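Long-range contact in malic enzyme (Entamoeba histolytica, PDB 3NV9), which probably catalyses the oxidative decarboxylation of malate to pyruvate with NAD or NADP as electron acceptor, and forms a deeply entangled dimer: residues Q3-P16 against Q470-N482. Sequence-based numbering, arbitrary orientation.
With SO4 (sulfate ion), chain H.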
ATOM      1  N   GLN A   3     -24.801 -25.635 -16.105  1.00 45.13           N
ATOM      2  CA  GLN A   3     -23.571 -25.375 -15.437  1.00 41.48           C
ATOM      3  C   GLN A   3     -23.504 -23.874 -15.131  1.00 38.47           C
ATOM      4  O   GLN A   3     -24.208 -23.035 -15.699  1.00 36.73           O
ATOM      5  CB  GLN A   3     -22.376 -25.921 -16.207  1.00 42.12           C
ATOM      6  CG  GLN A   3     -21.981 -25.138 -17.412  1.00 44.37           C
ATOM      7  CD  GLN A   3     -20.553 -25.441 -17.875  1.00 47.80           C
ATOM      8  OE1 GLN A   3     -19.870 -24.551 -18.403  1.00 50.20           O
ATOM      9  NE2 GLN A   3     -20.101 -26.695 -17.701  1.00 46.69           N
ATOM     10  N   LEU A   4     -22.706 -23.564 -14.150  1.00 35.07           N
ATOM     11  CA  LEU A   4     -22.570 -22.221 -13.697  1.00 33.18           C
ATOM     12  C   LEU A   4     -22.060 -21.324 -14.837  1.00 32.09           C
ATOM     13  O   LEU A   4     -21.216 -21.732 -15.620  1.00 30.85           O
ATOM     14  CB  LEU A   4     -21.553 -22.285 -12.578  1.00 32.42           C
ATOM     15  CG  LEU A   4     -21.731 -21.723 -11.191  1.00 31.02           C
ATOM     16  CD1 LEU A   4     -23.182 -21.382 -10.742  1.00 26.91           C
ATOM     17  CD2 LEU A   4     -21.042 -22.712 -10.349  1.00 24.61           C
ATOM     18  N   LYS A   5     -22.588 -20.110 -14.916  1.00 31.70           N
ATOM     19  CA  LYS A   5     -22.102 -19.107 -15.872  1.00 31.50           C
ATOM     20  C   LYS A   5     -20.847 -18.423 -15.385  1.00 30.91           C
ATOM     21  O   LYS A   5     -20.658 -18.256 -14.176  1.00 30.54           O
ATOM     22  CB  LYS A   5     -23.163 -18.029 -16.129  1.00 31.54           C
ATOM     23  CG  LYS A   5     -24.440 -18.588 -16.748  1.00 32.69           C
ATOM     24  CD  LYS A   5     -25.377 -17.505 -17.158  1.00 38.09           C
ATOM     25  CE  LYS A   5     -26.645 -18.154 -17.654  1.00 40.89           C
ATOM     26  NZ  LYS A   5     -27.611 -17.092 -18.006  1.00 43.68           N
ATOM     27  N   ALA A   6     -20.014 -17.975 -16.326  1.00 29.61           N
ATOM     28  CA  ALA A   6     -18.793 -17.239 -15.949  1.00 28.84           C
ATOM     29  C   ALA A   6     -19.059 -16.115 -14.945  1.00 27.50           C
ATOM     30  O   ALA A   6     -18.211 -15.817 -14.104  1.00 27.06           O
ATOM     31  CB  ALA A   6     -18.033 -16.691 -17.200  1.00 28.68           C
ATOM     32  N   ASP A   7     -20.228 -15.494 -15.048  1.00 27.11           N
ATOM     33  CA  ASP A   7     -20.518 -14.315 -14.229  1.00 26.50           C
ATOM     34  C   ASP A   7     -21.167 -14.664 -12.916  1.00 25.81           C
ATOM     35  O   ASP A   7     -21.505 -13.768 -12.136  1.00 26.48           O
ATOM     36  CB  ASP A   7     -21.319 -13.243 -15.012  1.00 25.88           C
ATOM     37  CG  ASP A   7     -22.773 -13.642 -15.279  1.00 27.58           C
ATOM     38  OD1 ASP A   7     -23.221 -14.788 -14.962  1.00 25.47           O
ATOM     39  OD2 ASP A   7     -23.480 -12.769 -15.815  1.00 30.67           O
ATOM     40  N   LEU A   8     -21.360 -15.958 -12.684  1.00 25.48           N
ATOM     41  CA  LEU A   8     -21.932 -16.443 -11.411  1.00 26.64           C
ATOM     42  C   LEU A   8     -23.395 -16.018 -11.121  1.00 25.73           C
ATOM     43  O   LEU A   8     -23.825 -16.083  -9.967  1.00 25.29           O
ATOM     44  CB  LEU A   8     -21.054 -16.012 -10.229  1.00 25.33           C
ATOM     45  CG  LEU A   8     -19.870 -16.947 -10.069  1.00 30.49           C
ATOM     46  CD1 LEU A   8     -19.025 -16.496  -8.808  1.00 29.04           C
ATOM     47  CD2 LEU A   8     -20.311 -18.434 -10.010  1.00 26.87           C
ATOM     48  N   SER A   9     -24.108 -15.550 -12.147  1.00 25.70           N
ATOM     49  CA  SER A   9     -25.521 -15.064 -12.024  1.00 26.08           C
ATOM     50  C   SER A   9     -26.589 -16.139 -11.789  1.00 26.80           C
ATOM     51  O   SER A   9     -27.709 -15.817 -11.408  1.00 27.42           O
ATOM     52  CB  SER A   9     -25.926 -14.237 -13.270  1.00 25.94           C
ATOM     53  OG  SER A   9     -25.469 -14.901 -14.461  1.00 26.70           O
ATOM     54  N   ASN A  10     -26.263 -17.409 -12.007  1.00 27.48           N
ATOM     55  CA  ASN A  10     -27.275 -18.440 -12.051  1.00 28.50           C
ATOM     56  C   ASN A  10     -27.000 -19.552 -11.050  1.00 29.35           C
ATOM     57  O   ASN A  10     -27.286 -20.727 -11.315  1.00 29.73           O
ATOM     58  CB  ASN A  10     -27.370 -19.025 -13.463  1.00 28.02           C
ATOM     59  CG  ASN A  10     -26.104 -19.806 -13.876  1.00 29.12           C
ATOM     60  OD1 ASN A  10     -24.970 -19.485 -13.460  1.00 31.41           O
ATOM     61  ND2 ASN A  10     -26.295 -20.828 -14.727  1.00 28.07           N
ATOM     62  N   LEU A  11     -26.435 -19.188  -9.906  1.00 29.21           N
ATOM     63  CA  LEU A  11     -26.106 -20.195  -8.910  1.00 29.57           C
ATOM     64  C   LEU A  11     -27.373 -20.894  -8.392  1.00 29.68           C
ATOM     65  O   LEU A  11     -27.377 -22.106  -8.278  1.00 28.99           O
ATOM     66  CB  LEU A  11     -25.281 -19.627  -7.752  1.00 28.07           C
ATOM     67  CG  LEU A  11     -25.128 -20.602  -6.572  1.00 29.52           C
ATOM     68  CD1 LEU A  11     -24.163 -21.722  -6.852  1.00 28.01           C
ATOM     69  CD2 LEU A  11     -24.698 -19.850  -5.315  1.00 29.18           C
ATOM     70  N   GLU A  12     -28.413 -20.116  -8.087  1.00 30.02           N
ATOM     71  CA  GLU A  12     -29.707 -20.631  -7.650  1.00 32.23           C
ATOM     72  C   GLU A  12     -30.199 -21.817  -8.494  1.00 32.36           C
ATOM     73  O   GLU A  12     -30.606 -22.856  -7.944  1.00 33.02           O
ATOM     74  CB  GLU A  12     -30.774 -19.519  -7.586  1.00 31.73           C
ATOM     75  CG  GLU A  12     -30.451 -18.350  -6.609  1.00 35.81           C
ATOM     76  CD  GLU A  12     -30.473 -18.709  -5.102  1.00 40.61           C
ATOM     77  OE1 GLU A  12     -31.250 -19.601  -4.674  1.00 42.09           O
ATOM     78  OE2 GLU A  12     -29.717 -18.061  -4.329  1.00 41.28           O
ATOM     79  N   GLU A  13     -30.089 -21.685  -9.805  1.00 32.17           N
ATOM     80  CA  GLU A  13     -30.570 -22.698 -10.757  1.00 33.39           C
ATOM     81  C   GLU A  13     -29.629 -23.889 -10.852  1.00 33.02           C
ATOM     82  O   GLU A  13     -30.025 -24.955 -11.296  1.00 32.02           O
ATOM     83  CB  GLU A  13     -30.768 -22.071 -12.143  1.00 32.70           C
ATOM     84  CG  GLU A  13     -31.780 -20.897 -12.163  1.00 38.80           C
ATOM     85  CD  GLU A  13     -31.200 -19.493 -11.741  1.00 43.75           C
ATOM     86  OE1 GLU A  13     -30.247 -19.370 -10.938  1.00 44.67           O
ATOM     87  OE2 GLU A  13     -31.727 -18.470 -12.213  1.00 49.01           O
ATOM     88  N   CYS A  14     -28.364 -23.702 -10.470  1.00 33.47           N
ATOM     89  CA  CYS A  14     -27.390 -24.795 -10.523  1.00 33.70           C
ATOM     90  C   CYS A  14     -27.433 -25.630  -9.254  1.00 34.24           C
ATOM     91  O   CYS A  14     -26.812 -26.685  -9.169  1.00 33.99           O
ATOM     92  CB  CYS A  14     -25.973 -24.260 -10.764  1.00 33.71           C
ATOM     93  SG  CYS A  14     -25.785 -23.439 -12.374  1.00 35.33           S
ATOM     94  N   LEU A  15     -28.133 -25.118  -8.247  1.00 34.53           N
ATOM     95  CA  LEU A  15     -28.360 -25.858  -7.025  1.00 35.06           C
ATOM     96  C   LEU A  15     -29.625 -26.672  -7.254  1.00 35.70           C
ATOM     97  O   LEU A  15     -30.689 -26.127  -7.624  1.00 34.82           O
ATOM     98  CB  LEU A  15     -28.496 -24.926  -5.824  1.00 34.82           C
ATOM     99  CG  LEU A  15     -27.356 -24.619  -4.836  1.00 33.72           C
ATOM    100  CD1 LEU A  15     -26.024 -25.220  -5.160  1.00 30.24           C
ATOM    101  CD2 LEU A  15     -27.241 -23.157  -4.623  1.00 30.63           C
ATOM    102  N   PRO A  16     -29.496 -27.987  -7.089  1.00 36.35           N
ATOM    103  CA  PRO A  16     -30.579 -28.935  -7.385  1.00 37.60           C
ATOM    104  C   PRO A  16     -31.908 -28.605  -6.710  1.00 39.12           C
ATOM    105  O   PRO A  16     -31.951 -28.256  -5.514  1.00 38.64           O
ATOM    106  CB  PRO A  16     -30.024 -30.261  -6.872  1.00 37.90           C
ATOM    107  CG  PRO A  16     -28.510 -30.098  -7.004  1.00 37.33           C
ATOM    108  CD  PRO A  16     -28.218 -28.650  -6.774  1.00 35.21           C
ATOM    109  N   GLN A 470     -13.520 -22.444 -15.955  1.00 29.29           N
ATOM    110  CA  GLN A 470     -14.823 -23.062 -15.829  1.00 31.53           C
ATOM    111  C   GLN A 470     -14.751 -24.387 -15.049  1.00 31.99           C
ATOM    112  O   GLN A 470     -15.620 -24.659 -14.219  1.00 32.28           O
ATOM    113  CB  GLN A 470     -15.464 -23.309 -17.206  1.00 31.99           C
ATOM    114  CG  GLN A 470     -16.837 -23.927 -17.056  1.00 34.92           C
ATOM    115  CD  GLN A 470     -17.847 -22.917 -16.550  1.00 37.89           C
ATOM    116  OE1 GLN A 470     -17.871 -21.777 -17.014  1.00 38.24           O
ATOM    117  NE2 GLN A 470     -18.690 -23.330 -15.584  1.00 40.58           N
ATOM    118  N   GLU A 471     -13.705 -25.186 -15.283  1.00 32.04           N
ATOM    119  CA  GLU A 471     -13.542 -26.469 -14.606  1.00 32.60           C
ATOM    120  C   GLU A 471     -13.541 -26.268 -13.060  1.00 31.94           C
ATOM    121  O   GLU A 471     -13.983 -27.123 -12.284  1.00 31.01           O
ATOM    122  CB  GLU A 471     -12.240 -27.156 -15.131  1.00 33.83           C
ATOM    123  CG  GLU A 471     -11.826 -28.500 -14.516  1.00 39.85           C
ATOM    124  CD  GLU A 471     -10.966 -29.439 -15.472  1.00 48.52           C
ATOM    125  OE1 GLU A 471     -10.032 -30.144 -14.986  1.00 47.43           O
ATOM    126  OE2 GLU A 471     -11.247 -29.513 -16.701  1.00 52.43           O
ATOM    127  N   THR A 472     -13.062 -25.124 -12.601  1.00 30.77           N
ATOM    128  CA  THR A 472     -12.910 -24.975 -11.170  1.00 29.26           C
ATOM    129  C   THR A 472     -14.226 -24.551 -10.578  1.00 29.25           C
ATOM    130  O   THR A 472     -14.558 -24.923  -9.455  1.00 28.68           O
ATOM    131  CB  THR A 472     -11.729 -24.023 -10.802  1.00 29.78           C
ATOM    132  OG1 THR A 472     -10.526 -24.554 -11.381  1.00 27.49           O
ATOM    133  CG2 THR A 472     -11.558 -23.894  -9.231  1.00 25.25           C
ATOM    134  N   LEU A 473     -14.991 -23.816 -11.368  1.00 29.09           N
ATOM    135  CA  LEU A 473     -16.356 -23.449 -10.989  1.00 29.99           C
ATOM    136  C   LEU A 473     -17.169 -24.713 -10.758  1.00 30.21           C
ATOM    137  O   LEU A 473     -17.834 -24.862  -9.743  1.00 30.55           O
ATOM    138  CB  LEU A 473     -17.028 -22.567 -12.079  1.00 28.74           C
ATOM    139  CG  LEU A 473     -16.517 -21.116 -12.204  1.00 29.08           C
ATOM    140  CD1 LEU A 473     -17.406 -20.249 -13.111  1.00 23.17           C
ATOM    141  CD2 LEU A 473     -16.391 -20.443 -10.792  1.00 25.84           C
ATOM    142  N   ASN A 474     -17.080 -25.624 -11.723  1.00 30.65           N
ATOM    143  CA  ASN A 474     -17.848 -26.861 -11.726  1.00 30.06           C
ATOM    144  C   ASN A 474     -17.432 -27.672 -10.528  1.00 30.09           C
ATOM    145  O   ASN A 474     -18.278 -28.225  -9.891  1.00 30.74           O
ATOM    146  CB  ASN A 474     -17.571 -27.660 -12.995  1.00 29.16           C
ATOM    147  CG  ASN A 474     -18.057 -26.976 -14.272  1.00 27.21           C
ATOM    148  OD1 ASN A 474     -17.642 -27.363 -15.360  1.00 27.91           O
ATOM    149  ND2 ASN A 474     -18.955 -26.019 -14.167  1.00 27.34           N
ATOM    150  N   GLU A 475     -16.134 -27.719 -10.209  1.00 30.36           N
ATOM    151  CA  GLU A 475     -15.676 -28.395  -8.986  1.00 31.71           C
ATOM    152  C   GLU A 475     -16.208 -27.797  -7.705  1.00 31.56           C
ATOM    153  O   GLU A 475     -16.610 -28.547  -6.760  1.00 32.66           O
ATOM    154  CB  GLU A 475     -14.165 -28.434  -8.885  1.00 31.99           C
ATOM    155  CG  GLU A 475     -13.551 -29.510  -9.748  1.00 38.70           C
ATOM    156  CD  GLU A 475     -12.064 -29.252 -10.087  1.00 42.40           C
ATOM    157  OE1 GLU A 475     -11.416 -28.482  -9.333  1.00 43.57           O
ATOM    158  OE2 GLU A 475     -11.581 -29.815 -11.113  1.00 42.16           O
ATOM    159  N   CYS A 476     -16.192 -26.467  -7.618  1.00 29.85           N
ATOM    160  CA  CYS A 476     -16.702 -25.863  -6.390  1.00 28.75           C
ATOM    161  C   CYS A 476     -18.189 -26.164  -6.182  1.00 27.49           C
ATOM    162  O   CYS A 476     -18.641 -26.367  -5.054  1.00 25.63           O
ATOM    163  CB  CYS A 476     -16.424 -24.353  -6.305  1.00 28.64           C
ATOM    164  SG  CYS A 476     -14.726 -23.932  -6.271  1.00 30.50           S
ATOM    165  N   LEU A 477     -18.941 -26.183  -7.272  1.00 27.62           N
ATOM    166  CA  LEU A 477     -20.376 -26.511  -7.193  1.00 28.10           C
ATOM    167  C   LEU A 477     -20.603 -27.922  -6.609  1.00 28.39           C
ATOM    168  O   LEU A 477     -21.188 -28.065  -5.531  1.00 28.26           O
ATOM    169  CB  LEU A 477     -21.056 -26.313  -8.550  1.00 28.12           C
ATOM    170  CG  LEU A 477     -22.586 -26.428  -8.542  1.00 29.88           C
ATOM    171  CD1 LEU A 477     -23.202 -25.617  -7.457  1.00 30.74           C
ATOM    172  CD2 LEU A 477     -23.190 -26.058  -9.878  1.00 30.95           C
ATOM    173  N   ALA A 478     -20.078 -28.938  -7.292  1.00 28.78           N
ATOM    174  CA  ALA A 478     -20.081 -30.316  -6.822  1.00 29.82           C
ATOM    175  C   ALA A 478     -19.655 -30.417  -5.347  1.00 30.48           C
ATOM    176  O   ALA A 478     -20.285 -31.093  -4.551  1.00 31.37           O
ATOM    177  CB  ALA A 478     -19.144 -31.188  -7.728  1.00 29.07           C
ATOM    178  N   TYR A 479     -18.588 -29.726  -4.988  1.00 31.21           N
ATOM    179  CA  TYR A 479     -18.097 -29.723  -3.623  1.00 31.16           C
ATOM    180  C   TYR A 479     -19.205 -29.274  -2.680  1.00 32.17           C
ATOM    181  O   TYR A 479     -19.468 -29.915  -1.629  1.00 31.52           O
ATOM    182  CB  TYR A 479     -16.925 -28.759  -3.552  1.00 31.38           C
ATOM    183  CG  TYR A 479     -16.404 -28.482  -2.188  1.00 30.88           C
ATOM    184  CD1 TYR A 479     -17.033 -27.515  -1.363  1.00 29.66           C
ATOM    185  CD2 TYR A 479     -15.293 -29.195  -1.689  1.00 29.83           C
ATOM    186  CE1 TYR A 479     -16.568 -27.246  -0.076  1.00 29.38           C
ATOM    187  CE2 TYR A 479     -14.809 -28.937  -0.363  1.00 31.26           C
ATOM    188  CZ  TYR A 479     -15.452 -27.949   0.420  1.00 33.17           C
ATOM    189  OH  TYR A 479     -14.978 -27.650   1.673  1.00 32.48           O
ATOM    190  N   ALA A 480     -19.874 -28.179  -3.067  1.00 31.94           N
ATOM    191  CA  ALA A 480     -20.860 -27.582  -2.181  1.00 32.33           C
ATOM    192  C   ALA A 480     -22.021 -28.546  -2.023  1.00 32.11           C
ATOM    193  O   ALA A 480     -22.471 -28.776  -0.896  1.00 31.75           O
ATOM    194  CB  ALA A 480     -21.334 -26.220  -2.672  1.00 31.37           C
ATOM    195  N   ILE A 481     -22.472 -29.111  -3.149  1.00 32.49           N
ATOM    196  CA  ILE A 481     -23.590 -30.042  -3.180  1.00 32.41           C
ATOM    197  C   ILE A 481     -23.226 -31.248  -2.362  1.00 34.64           C
ATOM    198  O   ILE A 481     -23.968 -31.625  -1.453  1.00 34.47           O
ATOM    199  CB  ILE A 481     -23.947 -30.424  -4.600  1.00 32.30           C
ATOM    200  CG1 ILE A 481     -24.682 -29.242  -5.232  1.00 29.08           C
ATOM    201  CG2 ILE A 481     -24.771 -31.746  -4.646  1.00 31.59           C
ATOM    202  CD1 ILE A 481     -24.747 -29.278  -6.680  1.00 24.14           C
ATOM    203  N   ASN A 482     -22.044 -31.797  -2.622  1.00 36.87           N
ATOM    204  CA  ASN A 482     -21.539 -32.949  -1.855  1.00 38.96           C
ATOM    205  C   ASN A 482     -21.501 -32.752  -0.341  1.00 38.94           C
ATOM    206  O   ASN A 482     -21.915 -33.619   0.417  1.00 39.96           O
ATOM    207  CB  ASN A 482     -20.192 -33.452  -2.388  1.00 39.13           C
ATOM    208  CG  ASN A 482     -19.598 -34.555  -1.500  1.00 44.45           C
ATOM    209  OD1 ASN A 482     -19.051 -34.264  -0.406  1.00 48.53           O
ATOM    210  ND2 ASN A 482     -19.761 -35.833  -1.925  1.00 46.44           N
TER
HETATM  211  S   SO4 H 493     -21.126 -17.941 -19.666  1.00 87.79           S
HETATM  212  O1  SO4 H 493     -22.486 -17.995 -20.204  1.00 87.29           O
HETATM  213  O2  SO4 H 493     -20.140 -18.002 -20.744  1.00 87.74           O
HETATM  214  O3  SO4 H 493     -21.011 -16.674 -18.913  1.00 88.59           O
HETATM  215  O4  SO4 H 493     -20.846 -19.096 -18.809  1.00 87.64           O
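Leu477, on the C-terminal helix 470-485, meets four side chains of the N-terminal segment 3-16. Its CG stands anti to the backbone N (chi1 -172°), which points the branched end at that segment. CD2 presses on Cys14 CB at 3.4 Å, tighter than usual carbon packing, and also touches Leu4 CD2; CD1 meets Leu15 CD1 at 3.7 Å, while the Leu11 side chain runs past that of Leu477 in the opposite direction, CD1 near CD1. One turn later, Ile481 CD1 and Pro16 CD meet tip to tip at 3.5 Å. One turn earlier, Leu473 packs its CB near Leu4 CD2 and its CD1 against Lys5 O.

The hydrogen bond that the geometry establishes across the interface is Gln470 NE2 to Leu4 O. The chain of Gln470, bent at chi2, brings NE2 within 3.0 Å of Leu4 O; with an N-H...O angle of 144° and a donor tilted from the carbonyl plane, the bond is bent, not straight. The amide of Gln3 lies nearly parallel to that of Gln470, their planes 21° apart, but Gln3 OE1 has too poor an angle to bond with Gln470 NE2.

Behind this layer, Asn10 braces the strip carrying Leu4: its ND2 donates to Gln3 O, and its OD1 accepts from Lys5 N at 2.9 Å. In the type I turn from Lys5 to Leu8, Ala6 N donates to O4 of a sulfate ion (2.8 Å), probably from the crystallisation liquor. Helix 21-43 touches both segments; Trp60 of the second subunit packs on Leu8 and Leu473, its NE1 donating to Ala6 O. Aliphatic packing thus chiefly joins the chain ends against the dimer partner, with polar contacts gathered at the Gln470 end.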